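Local structure of low temperature requirement C protein (Listeria monocytogenes, 1Y9I) at residues I19-E24 / A138-L143; S8-K13 / V61-L66; L33-K38 / G118-V123; I28-L33 / L43-C48. The protein is of unproven function but probably acts as a phosphatidylglycerophosphatase, a lipid phosphatase, and binds calcium and magnesium ions in a helical tetramer. All coordinates share one frame; numbering follows the deposited sequence.

From the N terminus, helix 9-20 enters two contacts: its first turn packs on helix 59-76 in contact 2, and its C-terminal end meets the loop 138-143 in contact 1. Contact 1 closes the widest span, 113 intervening residues, and crosses contact 2, whose segments alternate with its own. Helix 25-36 follows and also serves twice. Contact 4 pairs it with helix 45-56 after a short connection, lying wholly within the spans of contacts 1 and 2, while contact 3 joins its end to helix 114-123, within the span of contact 1 but crossing contacts 2 and 4. Contacts 3 and 4 share Leu33; Val23 links contacts 1 and 4 by packing on Ile28.

Contact 1 (I19-E24 / A138-L143); sequences IERGVE and AVHTFL. With MG (magnesium ion), chain F.
A single ordered water gathers the polar groups between Arg21 and the loop 138-143, one residue away from a magnesium ligand. Arg21 NE donates to this water at 2.9 Å, His140 ND1 lies 3.1 Å from the same water oxygen within hydrogen-bonding geometry, and the water gives a weak bond to Val139 O. Arg21 NH2 also reaches Val139 O directly, at 3.0 Å, but the N-H...O angle of 121° makes this a weak bond, although the carbonyl oxygen sits at the edge of the guanidinium and in its plane. Bends at chi2 (-59°) and chi3 (-75°) fold the arginine chain over so that this edge faces the loop. The His140 ring lies obliquely to the guanidinium, with His140 CE1 3.8 Å from Arg21 NH2. The stronger partner of Arg21 NH2 is Glu76, which forms a salt bridge with it and also accepts from Val139 N, tying both segments to one carboxylate. Beside these polar groups, Leu143 CD2 packs 3.6 Å from Arg21 CB and 4.0 Å from Val23 CG2. Further along, Thr141 O binds the magnesium ion at 2.0 Å, with Asp98, Asp144, Asp145 and two waters completing the site. The contact thus joins the Schellman motif at the end of helix 9-20 to the loop leading into helix 143-160, with helix 59-76 packed against Arg21 through Ile69 and Val73.

Contact 2 (S8-K13 / V61-L66); sequences SALESK and VQNAVL
With CG beside the backbone N and the rest of the chain extended, Gln62 lays its amide against the first turn of helix 9-20, while Leu10, its CG opposite the backbone N (chi1 177°), swings its methyls over toward helix 59-76. The Gln62 amide lies between Leu10 and Glu11: OE1 is 3.5 Å from Leu10 CG, and NE2 is 3.1 Å from Glu11 CG, close against the aliphatic part of the glutamate. The amide has its own polar partners. Gln62 NE2 donates to Leu56 O, and Gln62 OE1 accepts from a water at 2.6 Å that also bonds Ser8 OG. That serine caps the helix, its OG taking the Glu11 N-H at 3.1 Å in a nearly straight bond (170°), so the water carries the N-cap across to the second helix. Glu11 OE2 forms a salt bridge with Arg15. Around Leu10, the CD2 methyl lies 3.2 Å from Asn63 OD1, and CD1 is pressed against Leu66 CD2 at 3.3 Å, tighter than usual for two methyls. The axes of the two short helical segments pass 9.2 Å apart at 52°. Helix 97-106 packs behind helix 59-76 against Val61 and Ala64, and the second subunit adds Ile87 on Leu10 and Pro83 on Leu66, placing this helix pair at a subunit interface.

Contact 3 (L33-K38 / G118-V123); sequences LFLQQK and GYIDKV
Phe34 is the first residue of 33-38 to reach across, its ring meeting both Tyr119 and Val123 on helix 114-123. Having CG trans to the backbone N (chi1 178°) sends the ring outward from helix 25-36. Phe34 CE2 comes to 3.8 Å from Tyr119 CE2, and the two aromatic side chains cross at about a right angle. One atom farther round, Phe34 CZ lies 3.9 Å from Val123 CG1, so the phenyl ring bridges residues one helical turn apart. Leu35 comes next and turns to the more buried side. Its CG sits 4.0 Å from Ile120 CD1, with the two side chains crossing nearly perpendicularly, while CD2 lies 4.1 Å from Tyr119 CD2 at the edge of the tyrosine ring, near its plane. Phe34 and Leu35, consecutive in the chain, thus meet neighbouring atoms of the Tyr119 ring, CE2 and CD2. Contact here is wholly apolar, with Leu35 and Ile120 buried and the aromatic pair partly exposed. Beyond Leu35, Gln36 leaves this face and donates from NE2 to Ala155 O. Helix 143-160 packs on Leu35 through Ala155, Pro125 from the following loop covers Phe34 and Ile120, and the third subunit lays its own Tyr119 on Val123, so helix 114-123 lies between helix 25-36 and that subunit.

Contact 4 (I28-L33 / L43-C48); sequences IAELVL and LELDIC
Ala29 and Leu45 meet where helix 25-36 and helix 45-56, joined by a short connection, pack together as a helical hairpin. Leu45 CD1 lies 3.5 Å from Ala29 CB, and the same methyl comes 3.4 Å from Glu30 OE1. Glu30 points its first bond away from the neighbouring helix, but the bend at chi2 (-78°) brings the carboxylate back over the leucine. Next to Leu45, on the same face of Ala29, Cys48 fits close against the backbone: Cys48 CB is 3.6 Å from Ala29 O, and the CA atoms of Ala29 and Cys48 are 5.2 Å apart, a close approach that the small alanine permits. With SG beside its own backbone N (chi1 -68°), Cys48 directs the sulfur between Val32 and Leu33; SG lies 3.8 Å from Val32 CG1 and 4.0 Å from Leu33 CB. Leu33, which contact 3 also includes, meets Leu43 through CD1: the two side chains run antiparallel past each other, Leu33 CD1 against Leu43 CG.

Outward from this layer, helix 143-160 packs against helix 25-36, with Ile150 on Ile28, Ala151 on Leu31 and Ala154 on Val32, and Val52 of helix 45-56 also touches Ile28 and Val32. On the solvent side, Asp46 pairs with Arg49 in a salt bridge. Where the loop enters helix 45-56, Leu33 CD1 sits 3.4 Å from the carbonyl oxygen Leu43 O.

Contact 1 (I19-E24 / A138-L143)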
loop_
_atom_site.group_PDB
_atom_site.type_symbol
_atom_site.label_atom_id
_atom_site.label_comp_id
_atom_site.label_asym_id
_atom_site.label_seq_id
_atom_site.Cartn_x
_atom_site.Cartn_y
_atom_site.Cartn_z
ATOM N N ILE A 19 -10.469 -4.804 24.398
ATOM C CA ILE A 19 -11.491 -5.321 25.306
ATOM C C ILE A 19 -12.234 -4.177 25.986
ATOM O O ILE A 19 -13.459 -4.204 26.105
ATOM C CB ILE A 19 -10.858 -6.246 26.374
ATOM C CG1 ILE A 19 -10.313 -7.505 25.691
ATOM C CG2 ILE A 19 -11.894 -6.604 27.447
ATOM C CD1 ILE A 19 -9.535 -8.429 26.597
ATOM N N GLU A 20 -11.488 -3.168 26.419
ATOM C CA GLU A 20 -12.075 -2.003 27.066
ATOM C C GLU A 20 -13.035 -1.281 26.119
ATOM O O GLU A 20 -14.021 -0.680 26.558
ATOM C CB GLU A 20 -10.963 -1.052 27.524
ATOM C CG GLU A 20 -11.443 0.314 27.982
ATOM C CD GLU A 20 -10.333 1.145 28.601
ATOM O OE1 GLU A 20 -10.527 2.366 28.773
ATOM O OE2 GLU A 20 -9.267 0.577 28.924
ATOM N N ARG A 21 -12.752 -1.344 24.820
ATOM C CA ARG A 21 -13.607 -0.698 23.831
ATOM C C ARG A 21 -14.803 -1.577 23.474
ATOM O O ARG A 21 -15.650 -1.190 22.670
ATOM C CB ARG A 21 -12.804 -0.346 22.572
ATOM C CG ARG A 21 -11.691 0.665 22.832
ATOM C CD ARG A 21 -12.241 1.976 23.399
ATOM N NE ARG A 21 -12.905 2.784 22.383
ATOM C CZ ARG A 21 -13.594 3.894 22.631
ATOM N NH1 ARG A 21 -13.724 4.340 23.874
ATOM N NH2 ARG A 21 -14.141 4.567 21.628
ATOM N N GLY A 22 -14.864 -2.761 24.075
ATOM C CA GLY A 22 -15.983 -3.657 23.839
ATOM C C GLY A 22 -15.784 -4.774 22.834
ATOM O O GLY A 22 -16.753 -5.405 22.419
ATOM N N VAL A 23 -14.541 -5.030 22.442
ATOM C CA VAL A 23 -14.264 -6.085 21.470
ATOM C C VAL A 23 -13.495 -7.245 22.093
ATOM O O VAL A 23 -12.364 -7.087 22.544
ATOM C CB VAL A 23 -13.462 -5.536 20.269
ATOM C CG1 VAL A 23 -13.309 -6.616 19.204
ATOM C CG2 VAL A 23 -14.174 -4.325 19.687
ATOM N N GLU A 24 -14.123 -8.414 22.119
ATOM C CA GLU A 24 -13.497 -9.600 22.684
ATOM C C GLU A 24 -12.903 -10.430 21.546
ATOM O O GLU A 24 -13.326 -10.310 20.397
ATOM C CB GLU A 24 -14.537 -10.438 23.437
ATOM C CG GLU A 24 -15.242 -9.730 24.596
ATOM C CD GLU A 24 -14.339 -9.500 25.796
ATOM O OE1 GLU A 24 -13.373 -10.272 25.979
ATOM O OE2 GLU A 24 -14.605 -8.556 26.572
ATOM N N ALA A 138 -20.339 7.780 21.222
ATOM C CA ALA A 138 -19.248 6.834 21.023
ATOM C C ALA A 138 -18.655 7.015 19.629
ATOM O O ALA A 138 -19.378 7.224 18.656
ATOM C CB ALA A 138 -19.749 5.405 21.199
ATOM N N VAL A 139 -17.333 6.940 19.541
ATOM C CA VAL A 139 -16.637 7.088 18.267
ATOM C C VAL A 139 -15.805 5.831 18.014
ATOM O O VAL A 139 -14.999 5.435 18.851
ATOM C CB VAL A 139 -15.715 8.333 18.288
ATOM C CG1 VAL A 139 -14.956 8.453 16.980
ATOM C CG2 VAL A 139 -16.551 9.585 18.517
ATOM N N HIS A 140 -16.019 5.200 16.863
ATOM C CA HIS A 140 -15.296 3.982 16.506
ATOM C C HIS A 140 -14.787 4.087 15.074
ATOM O O HIS A 140 -14.666 3.087 14.365
ATOM C CB HIS A 140 -16.218 2.765 16.639
ATOM C CG HIS A 140 -16.647 2.482 18.047
ATOM N ND1 HIS A 140 -15.773 2.043 19.018
ATOM C CD2 HIS A 140 -17.860 2.575 18.645
ATOM C CE1 HIS A 140 -16.427 1.877 20.154
ATOM N NE2 HIS A 140 -17.694 2.192 19.954
ATOM N N THR A 141 -14.497 5.314 14.663
ATOM C CA THR A 141 -14.007 5.605 13.329
ATOM C C THR A 141 -12.790 4.753 12.962
ATOM O O THR A 141 -12.699 4.234 11.848
ATOM C CB THR A 141 -13.661 7.096 13.225
ATOM O OG1 THR A 141 -14.857 7.861 13.440
ATOM C CG2 THR A 141 -13.080 7.428 11.858
ATOM N N PHE A 142 -11.860 4.605 13.895
ATOM C CA PHE A 142 -10.665 3.803 13.638
ATOM C C PHE A 142 -10.837 2.345 14.043
ATOM O O PHE A 142 -10.329 1.441 13.376
ATOM C CB PHE A 142 -9.473 4.389 14.382
ATOM C CG PHE A 142 -8.907 5.601 13.733
ATOM C CD1 PHE A 142 -7.883 5.486 12.799
ATOM C CD2 PHE A 142 -9.431 6.862 14.009
ATOM C CE1 PHE A 142 -7.389 6.610 12.144
ATOM C CE2 PHE A 142 -8.943 7.994 13.356
ATOM C CZ PHE A 142 -7.922 7.865 12.423
ATOM N N LEU A 143 -11.557 2.112 15.132
ATOM C CA LEU A 143 -11.750 0.754 15.614
ATOM C C LEU A 143 -12.510 -0.168 14.664
ATOM O O LEU A 143 -12.199 -1.366 14.598
ATOM C CB LEU A 143 -12.437 0.766 16.982
ATOM C CG LEU A 143 -12.597 -0.620 17.623
ATOM C CD1 LEU A 143 -11.244 -1.313 17.706
ATOM C CD2 LEU A 143 -13.206 -0.479 19.010
HETATM MG MG MG F . -13.464 3.770 10.024
HETATM O O HOH W 1 -12.856 2.896 19.473
HETATM O O HOH W 2 -13.987 2.692 8.326
HETATM O O HOH W 3 -15.338 4.335 10.298
#

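Contact 2 (S8-K13 / V61-L66)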
loop_
_atom_site.group_PDB
_atom_site.type_symbol
_atom_site.label_atom_id
_atom_site.label_comp_id
_atom_site.label_asym_id
_atom_site.label_seq_id
_atom_site.Cartn_x
_atom_site.Cartn_y
_atom_site.Cartn_z
ATOM N N SER A 8 4.854 -8.021 25.862
ATOM C CA SER A 8 5.414 -6.680 25.984
ATOM C C SER A 8 4.354 -5.710 26.494
ATOM O O SER A 8 3.173 -6.054 26.578
ATOM C CB SER A 8 5.933 -6.198 24.628
ATOM O OG SER A 8 4.869 -6.064 23.697
ATOM N N ALA A 9 4.785 -4.502 26.837
ATOM C CA ALA A 9 3.875 -3.474 27.326
ATOM C C ALA A 9 2.964 -3.046 26.184
ATOM O O ALA A 9 1.807 -2.687 26.394
ATOM C CB ALA A 9 4.665 -2.278 27.840
ATOM N N LEU A 10 3.506 -3.085 24.974
ATOM C CA LEU A 10 2.757 -2.713 23.784
ATOM C C LEU A 10 1.622 -3.708 23.558
ATOM O O LEU A 10 0.464 -3.314 23.423
ATOM C CB LEU A 10 3.691 -2.691 22.569
ATOM C CG LEU A 10 3.074 -2.378 21.202
ATOM C CD1 LEU A 10 2.332 -1.050 21.257
ATOM C CD2 LEU A 10 4.171 -2.342 20.144
ATOM N N GLU A 11 1.952 -4.998 23.538
ATOM C CA GLU A 11 0.937 -6.024 23.317
ATOM C C GLU A 11 -0.114 -6.033 24.417
ATOM O O GLU A 11 -1.309 -6.125 24.140
ATOM C CB GLU A 11 1.569 -7.417 23.220
ATOM C CG GLU A 11 0.594 -8.468 22.683
ATOM C CD GLU A 11 1.183 -9.867 22.602
ATOM O OE1 GLU A 11 2.387 -9.998 22.293
ATOM O OE2 GLU A 11 0.428 -10.838 22.827
ATOM N N SER A 12 0.334 -5.947 25.667
ATOM C CA SER A 12 -0.581 -5.950 26.799
ATOM C C SER A 12 -1.629 -4.855 26.658
ATOM O O SER A 12 -2.828 -5.114 26.767
ATOM C CB SER A 12 0.195 -5.752 28.107
ATOM O OG SER A 12 1.112 -6.811 28.322
ATOM N N LYS A 13 -1.171 -3.631 26.410
ATOM C CA LYS A 13 -2.068 -2.493 26.267
ATOM C C LYS A 13 -2.999 -2.631 25.065
ATOM O O LYS A 13 -4.166 -2.257 25.136
ATOM C CB LYS A 13 -1.263 -1.192 26.153
ATOM C CG LYS A 13 -2.109 0.053 25.939
ATOM C CD LYS A 13 -3.050 0.311 27.107
ATOM C CE LYS A 13 -3.891 1.554 26.867
ATOM N NZ LYS A 13 -4.824 1.849 27.994
ATOM N N VAL A 61 0.711 -4.847 14.151
ATOM C CA VAL A 61 -0.710 -4.783 14.472
ATOM C C VAL A 61 -0.929 -4.011 15.772
ATOM O O VAL A 61 -1.816 -3.178 15.868
ATOM C CB VAL A 61 -1.294 -6.204 14.608
ATOM C CG1 VAL A 61 -2.729 -6.150 15.128
ATOM C CG2 VAL A 61 -1.248 -6.894 13.251
ATOM N N GLN A 62 -0.100 -4.280 16.767
ATOM C CA GLN A 62 -0.239 -3.601 18.047
ATOM C C GLN A 62 -0.094 -2.087 17.912
ATOM O O GLN A 62 -0.854 -1.325 18.521
ATOM C CB GLN A 62 0.785 -4.167 19.022
ATOM C CG GLN A 62 0.540 -5.634 19.332
ATOM C CD GLN A 62 1.777 -6.325 19.851
ATOM O OE1 GLN A 62 2.756 -5.674 20.198
ATOM N NE2 GLN A 62 1.737 -7.657 19.914
ATOM N N ASN A 63 0.866 -1.652 17.104
ATOM C CA ASN A 63 1.085 -0.227 16.893
ATOM C C ASN A 63 -0.145 0.437 16.292
ATOM O O ASN A 63 -0.523 1.537 16.693
ATOM C CB ASN A 63 2.299 0.006 15.980
ATOM C CG ASN A 63 3.618 -0.285 16.681
ATOM O OD1 ASN A 63 3.743 -0.083 17.885
ATOM N ND2 ASN A 63 4.615 -0.736 15.923
ATOM N N ALA A 64 -0.767 -0.240 15.328
ATOM C CA ALA A 64 -1.954 0.294 14.672
ATOM C C ALA A 64 -3.150 0.314 15.621
ATOM O O ALA A 64 -3.919 1.270 15.624
ATOM C CB ALA A 64 -2.282 -0.526 13.424
ATOM N N VAL A 65 -3.302 -0.737 16.423
ATOM C CA VAL A 65 -4.407 -0.807 17.377
ATOM C C VAL A 65 -4.347 0.373 18.360
ATOM O O VAL A 65 -5.346 1.054 18.589
ATOM C CB VAL A 65 -4.386 -2.139 18.171
ATOM C CG1 VAL A 65 -5.371 -2.069 19.337
ATOM C CG2 VAL A 65 -4.752 -3.312 17.254
ATOM N N LEU A 66 -3.173 0.620 18.927
ATOM C CA LEU A 66 -3.011 1.716 19.880
ATOM C C LEU A 66 -3.219 3.080 19.252
ATOM O O LEU A 66 -3.922 3.929 19.803
ATOM C CB LEU A 66 -1.619 1.676 20.528
ATOM C CG LEU A 66 -1.522 0.914 21.853
ATOM C CD1 LEU A 66 -1.980 -0.512 21.652
ATOM C CD2 LEU A 66 -0.089 0.948 22.373
HETATM O O HOH W 4 5.137 -6.258 21.090
#

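Contact 3 (L33-K38 / G118-V123)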
loop_
_atom_site.group_PDB
_atom_site.type_symbol
_atom_site.label_atom_id
_atom_site.label_comp_id
_atom_site.label_asym_id
_atom_site.label_seq_id
_atom_site.Cartn_x
_atom_site.Cartn_y
_atom_site.Cartn_z
ATOM N N LEU A 33 -14.643 -16.611 10.970
ATOM C CA LEU A 33 -15.494 -17.747 10.620
ATOM C C LEU A 33 -16.406 -17.329 9.463
ATOM O O LEU A 33 -16.578 -18.064 8.490
ATOM C CB LEU A 33 -16.335 -18.168 11.832
ATOM C CG LEU A 33 -17.225 -19.405 11.673
ATOM C CD1 LEU A 33 -16.362 -20.629 11.412
ATOM C CD2 LEU A 33 -18.055 -19.601 12.935
ATOM N N PHE A 34 -16.972 -16.129 9.576
ATOM C CA PHE A 34 -17.864 -15.576 8.556
ATOM C C PHE A 34 -17.161 -15.472 7.200
ATOM O O PHE A 34 -17.760 -15.712 6.149
ATOM C CB PHE A 34 -18.328 -14.184 8.995
ATOM C CG PHE A 34 -19.206 -13.492 7.995
ATOM C CD1 PHE A 34 -20.559 -13.808 7.899
ATOM C CD2 PHE A 34 -18.681 -12.525 7.149
ATOM C CE1 PHE A 34 -21.376 -13.168 6.970
ATOM C CE2 PHE A 34 -19.488 -11.880 6.216
ATOM C CZ PHE A 34 -20.840 -12.203 6.128
ATOM N N LEU A 35 -15.884 -15.105 7.232
ATOM C CA LEU A 35 -15.095 -14.952 6.013
ATOM C C LEU A 35 -14.611 -16.243 5.359
ATOM O O LEU A 35 -14.496 -16.312 4.133
ATOM C CB LEU A 35 -13.864 -14.101 6.300
ATOM C CG LEU A 35 -14.069 -12.633 6.660
ATOM C CD1 LEU A 35 -12.723 -12.011 7.013
ATOM C CD2 LEU A 35 -14.697 -11.907 5.485
ATOM N N GLN A 36 -14.313 -17.257 6.167
ATOM C CA GLN A 36 -13.764 -18.501 5.636
ATOM C C GLN A 36 -14.636 -19.754 5.645
ATOM O O GLN A 36 -14.295 -20.735 4.986
ATOM C CB GLN A 36 -12.452 -18.814 6.363
ATOM C CG GLN A 36 -11.302 -17.892 5.995
ATOM C CD GLN A 36 -10.666 -18.269 4.672
ATOM O OE1 GLN A 36 -11.359 -18.551 3.698
ATOM N NE2 GLN A 36 -9.337 -18.271 4.631
ATOM N N GLN A 37 -15.745 -19.727 6.373
ATOM C CA GLN A 37 -16.618 -20.895 6.477
ATOM C C GLN A 37 -17.109 -21.464 5.150
ATOM O O GLN A 37 -17.221 -22.680 4.996
ATOM C CB GLN A 37 -17.827 -20.578 7.358
ATOM C CG GLN A 37 -18.732 -19.499 6.800
ATOM C CD GLN A 37 -20.005 -19.349 7.603
ATOM O OE1 GLN A 37 -19.966 -19.132 8.815
ATOM N NE2 GLN A 37 -21.146 -19.467 6.931
ATOM N N LYS A 38 -17.401 -20.587 4.197
ATOM C CA LYS A 38 -17.895 -21.008 2.890
ATOM C C LYS A 38 -16.841 -21.747 2.070
ATOM O O LYS A 38 -17.173 -22.570 1.215
ATOM C CB LYS A 38 -18.392 -19.786 2.103
ATOM C CG LYS A 38 -18.980 -20.105 0.733
ATOM C CD LYS A 38 -20.277 -20.896 0.845
ATOM C CE LYS A 38 -20.838 -21.247 -0.530
ATOM N NZ LYS A 38 -21.100 -20.036 -1.355
ATOM N N GLY A 118 -12.180 -5.240 2.623
ATOM C CA GLY A 118 -13.197 -4.378 2.051
ATOM C C GLY A 118 -14.593 -4.951 2.189
ATOM O O GLY A 118 -15.525 -4.253 2.580
ATOM N N TYR A 119 -14.733 -6.235 1.872
ATOM C CA TYR A 119 -16.018 -6.916 1.937
ATOM C C TYR A 119 -16.652 -6.879 3.321
ATOM O O TYR A 119 -17.831 -6.555 3.467
ATOM C CB TYR A 119 -15.844 -8.373 1.493
ATOM C CG TYR A 119 -17.085 -9.229 1.651
ATOM C CD1 TYR A 119 -18.237 -8.970 0.909
ATOM C CD2 TYR A 119 -17.101 -10.305 2.538
ATOM C CE1 TYR A 119 -19.373 -9.761 1.042
ATOM C CE2 TYR A 119 -18.234 -11.105 2.681
ATOM C CZ TYR A 119 -19.362 -10.827 1.929
ATOM O OH TYR A 119 -20.480 -11.614 2.057
ATOM N N ILE A 120 -15.871 -7.203 4.348
ATOM C CA ILE A 120 -16.415 -7.229 5.695
ATOM C C ILE A 120 -16.775 -5.830 6.181
ATOM O O ILE A 120 -17.707 -5.660 6.968
ATOM C CB ILE A 120 -15.442 -7.928 6.681
ATOM C CG1 ILE A 120 -16.238 -8.454 7.882
ATOM C CG2 ILE A 120 -14.345 -6.962 7.129
ATOM C CD1 ILE A 120 -15.502 -9.481 8.718
ATOM N N ASP A 121 -16.048 -4.826 5.703
ATOM C CA ASP A 121 -16.336 -3.449 6.091
ATOM C C ASP A 121 -17.706 -3.012 5.559
ATOM O O ASP A 121 -18.387 -2.187 6.171
ATOM C CB ASP A 121 -15.266 -2.506 5.550
ATOM C CG ASP A 121 -15.498 -1.070 5.974
ATOM O OD1 ASP A 121 -15.433 -0.798 7.188
ATOM O OD2 ASP A 121 -15.755 -0.220 5.096
ATOM N N LYS A 122 -18.108 -3.558 4.417
ATOM C CA LYS A 122 -19.399 -3.206 3.833
ATOM C C LYS A 122 -20.555 -3.946 4.485
ATOM O O LYS A 122 -21.589 -3.354 4.785
ATOM C CB LYS A 122 -19.413 -3.494 2.331
ATOM C CG LYS A 122 -18.903 -2.360 1.466
ATOM C CD LYS A 122 -19.723 -1.095 1.669
ATOM C CE LYS A 122 -19.244 0.033 0.767
ATOM N NZ LYS A 122 -19.961 1.313 1.046
ATOM N N VAL A 123 -20.370 -5.243 4.705
ATOM C CA VAL A 123 -21.396 -6.093 5.300
ATOM C C VAL A 123 -21.572 -5.872 6.796
ATOM O O VAL A 123 -22.675 -6.011 7.327
ATOM C CB VAL A 123 -21.073 -7.581 5.039
ATOM C CG1 VAL A 123 -22.082 -8.475 5.746
ATOM C CG2 VAL A 123 -21.072 -7.841 3.547
#

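Contact 4 (I28-L33 / L43-C48)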
loop_
_atom_site.group_PDB
_atom_site.type_symbol
_atom_site.label_atom_id
_atom_site.label_comp_id
_atom_site.label_asym_id
_atom_site.label_seq_id
_atom_site.Cartn_x
_atom_site.Cartn_y
_atom_site.Cartn_z
ATOM N N ILE A 28 -14.036 -11.189 17.185
ATOM C CA ILE A 28 -13.232 -11.115 15.976
ATOM C C ILE A 28 -13.174 -12.490 15.313
ATOM O O ILE A 28 -13.234 -12.599 14.088
ATOM C CB ILE A 28 -11.794 -10.640 16.273
ATOM C CG1 ILE A 28 -11.825 -9.330 17.070
ATOM C CG2 ILE A 28 -11.051 -10.406 14.960
ATOM C CD1 ILE A 28 -10.455 -8.711 17.291
ATOM N N ALA A 29 -13.063 -13.535 16.130
ATOM C CA ALA A 29 -13.005 -14.907 15.623
ATOM C C ALA A 29 -14.251 -15.240 14.808
ATOM O O ALA A 29 -14.169 -15.937 13.795
ATOM C CB ALA A 29 -12.858 -15.892 16.784
ATOM N N GLU A 30 -15.404 -14.747 15.261
ATOM C CA GLU A 30 -16.667 -14.974 14.565
ATOM C C GLU A 30 -16.623 -14.374 13.160
ATOM O O GLU A 30 -17.244 -14.896 12.229
ATOM C CB GLU A 30 -17.824 -14.355 15.357
ATOM C CG GLU A 30 -18.232 -15.152 16.585
ATOM C CD GLU A 30 -19.088 -16.358 16.239
ATOM O OE1 GLU A 30 -18.630 -17.218 15.460
ATOM O OE2 GLU A 30 -20.226 -16.444 16.748
ATOM N N LEU A 31 -15.887 -13.274 13.020
ATOM C CA LEU A 31 -15.740 -12.598 11.733
ATOM C C LEU A 31 -14.883 -13.454 10.812
ATOM O O LEU A 31 -15.146 -13.556 9.616
ATOM C CB LEU A 31 -15.071 -11.224 11.918
ATOM C CG LEU A 31 -15.820 -10.141 12.709
ATOM C CD1 LEU A 31 -14.984 -8.843 12.742
ATOM C CD2 LEU A 31 -17.165 -9.877 12.063
ATOM N N VAL A 32 -13.836 -14.048 11.370
ATOM C CA VAL A 32 -12.959 -14.902 10.581
ATOM C C VAL A 32 -13.785 -16.094 10.097
ATOM O O VAL A 32 -13.652 -16.535 8.958
ATOM C CB VAL A 32 -11.774 -15.410 11.423
ATOM C CG1 VAL A 32 -10.939 -16.393 10.608
ATOM C CG2 VAL A 32 -10.916 -14.230 11.879
ATOM N N LEU A 33 -14.643 -16.611 10.970
ATOM C CA LEU A 33 -15.494 -17.747 10.620
ATOM C C LEU A 33 -16.406 -17.329 9.463
ATOM O O LEU A 33 -16.578 -18.064 8.490
ATOM C CB LEU A 33 -16.335 -18.168 11.832
ATOM C CG LEU A 33 -17.225 -19.405 11.673
ATOM C CD1 LEU A 33 -16.362 -20.629 11.412
ATOM C CD2 LEU A 33 -18.055 -19.601 12.935
ATOM N N LEU A 43 -15.558 -25.704 9.226
ATOM C CA LEU A 43 -14.670 -24.810 9.970
ATOM C C LEU A 43 -15.341 -24.398 11.277
ATOM O O LEU A 43 -16.511 -24.018 11.287
ATOM C CB LEU A 43 -14.350 -23.560 9.136
ATOM C CG LEU A 43 -13.412 -22.508 9.744
ATOM C CD1 LEU A 43 -12.016 -23.085 9.895
ATOM C CD2 LEU A 43 -13.379 -21.272 8.846
ATOM N N GLU A 44 -14.601 -24.484 12.376
ATOM C CA GLU A 44 -15.135 -24.118 13.683
ATOM C C GLU A 44 -14.425 -22.895 14.252
ATOM O O GLU A 44 -13.367 -22.490 13.766
ATOM C CB GLU A 44 -15.024 -25.302 14.651
ATOM C CG GLU A 44 -15.879 -26.499 14.245
ATOM C CD GLU A 44 -15.771 -27.663 15.217
ATOM O OE1 GLU A 44 -14.638 -28.094 15.509
ATOM O OE2 GLU A 44 -16.822 -28.151 15.686
ATOM N N LEU A 45 -15.013 -22.321 15.294
ATOM C CA LEU A 45 -14.486 -21.117 15.927
ATOM C C LEU A 45 -13.084 -21.205 16.528
ATOM O O LEU A 45 -12.313 -20.252 16.435
ATOM C CB LEU A 45 -15.459 -20.643 17.008
ATOM C CG LEU A 45 -15.246 -19.216 17.517
ATOM C CD1 LEU A 45 -15.488 -18.237 16.375
ATOM C CD2 LEU A 45 -16.192 -18.928 18.674
ATOM N N ASP A 46 -12.745 -22.338 17.132
ATOM C CA ASP A 46 -11.439 -22.477 17.773
ATOM C C ASP A 46 -10.228 -22.124 16.911
ATOM O O ASP A 46 -9.384 -21.329 17.329
ATOM C CB ASP A 46 -11.255 -23.891 18.329
ATOM C CG ASP A 46 -10.024 -24.007 19.216
ATOM O OD1 ASP A 46 -9.997 -23.360 20.285
ATOM O OD2 ASP A 46 -9.081 -24.735 18.844
ATOM N N ILE A 47 -10.126 -22.712 15.722
ATOM C CA ILE A 47 -8.985 -22.419 14.864
ATOM C C ILE A 47 -9.016 -20.954 14.416
ATOM O O ILE A 47 -7.974 -20.355 14.171
ATOM C CB ILE A 47 -8.938 -23.353 13.621
ATOM C CG1 ILE A 47 -7.677 -23.071 12.802
ATOM C CG2 ILE A 47 -10.163 -23.149 12.757
ATOM C CD1 ILE A 47 -6.390 -23.353 13.535
ATOM N N CYS A 48 -10.210 -20.381 14.314
ATOM C CA CYS A 48 -10.339 -18.980 13.927
ATOM C C CYS A 48 -9.781 -18.135 15.070
ATOM O O CYS A 48 -9.067 -17.160 14.850
ATOM C CB CYS A 48 -11.809 -18.634 13.669
ATOM S SG CYS A 48 -12.521 -19.439 12.198
#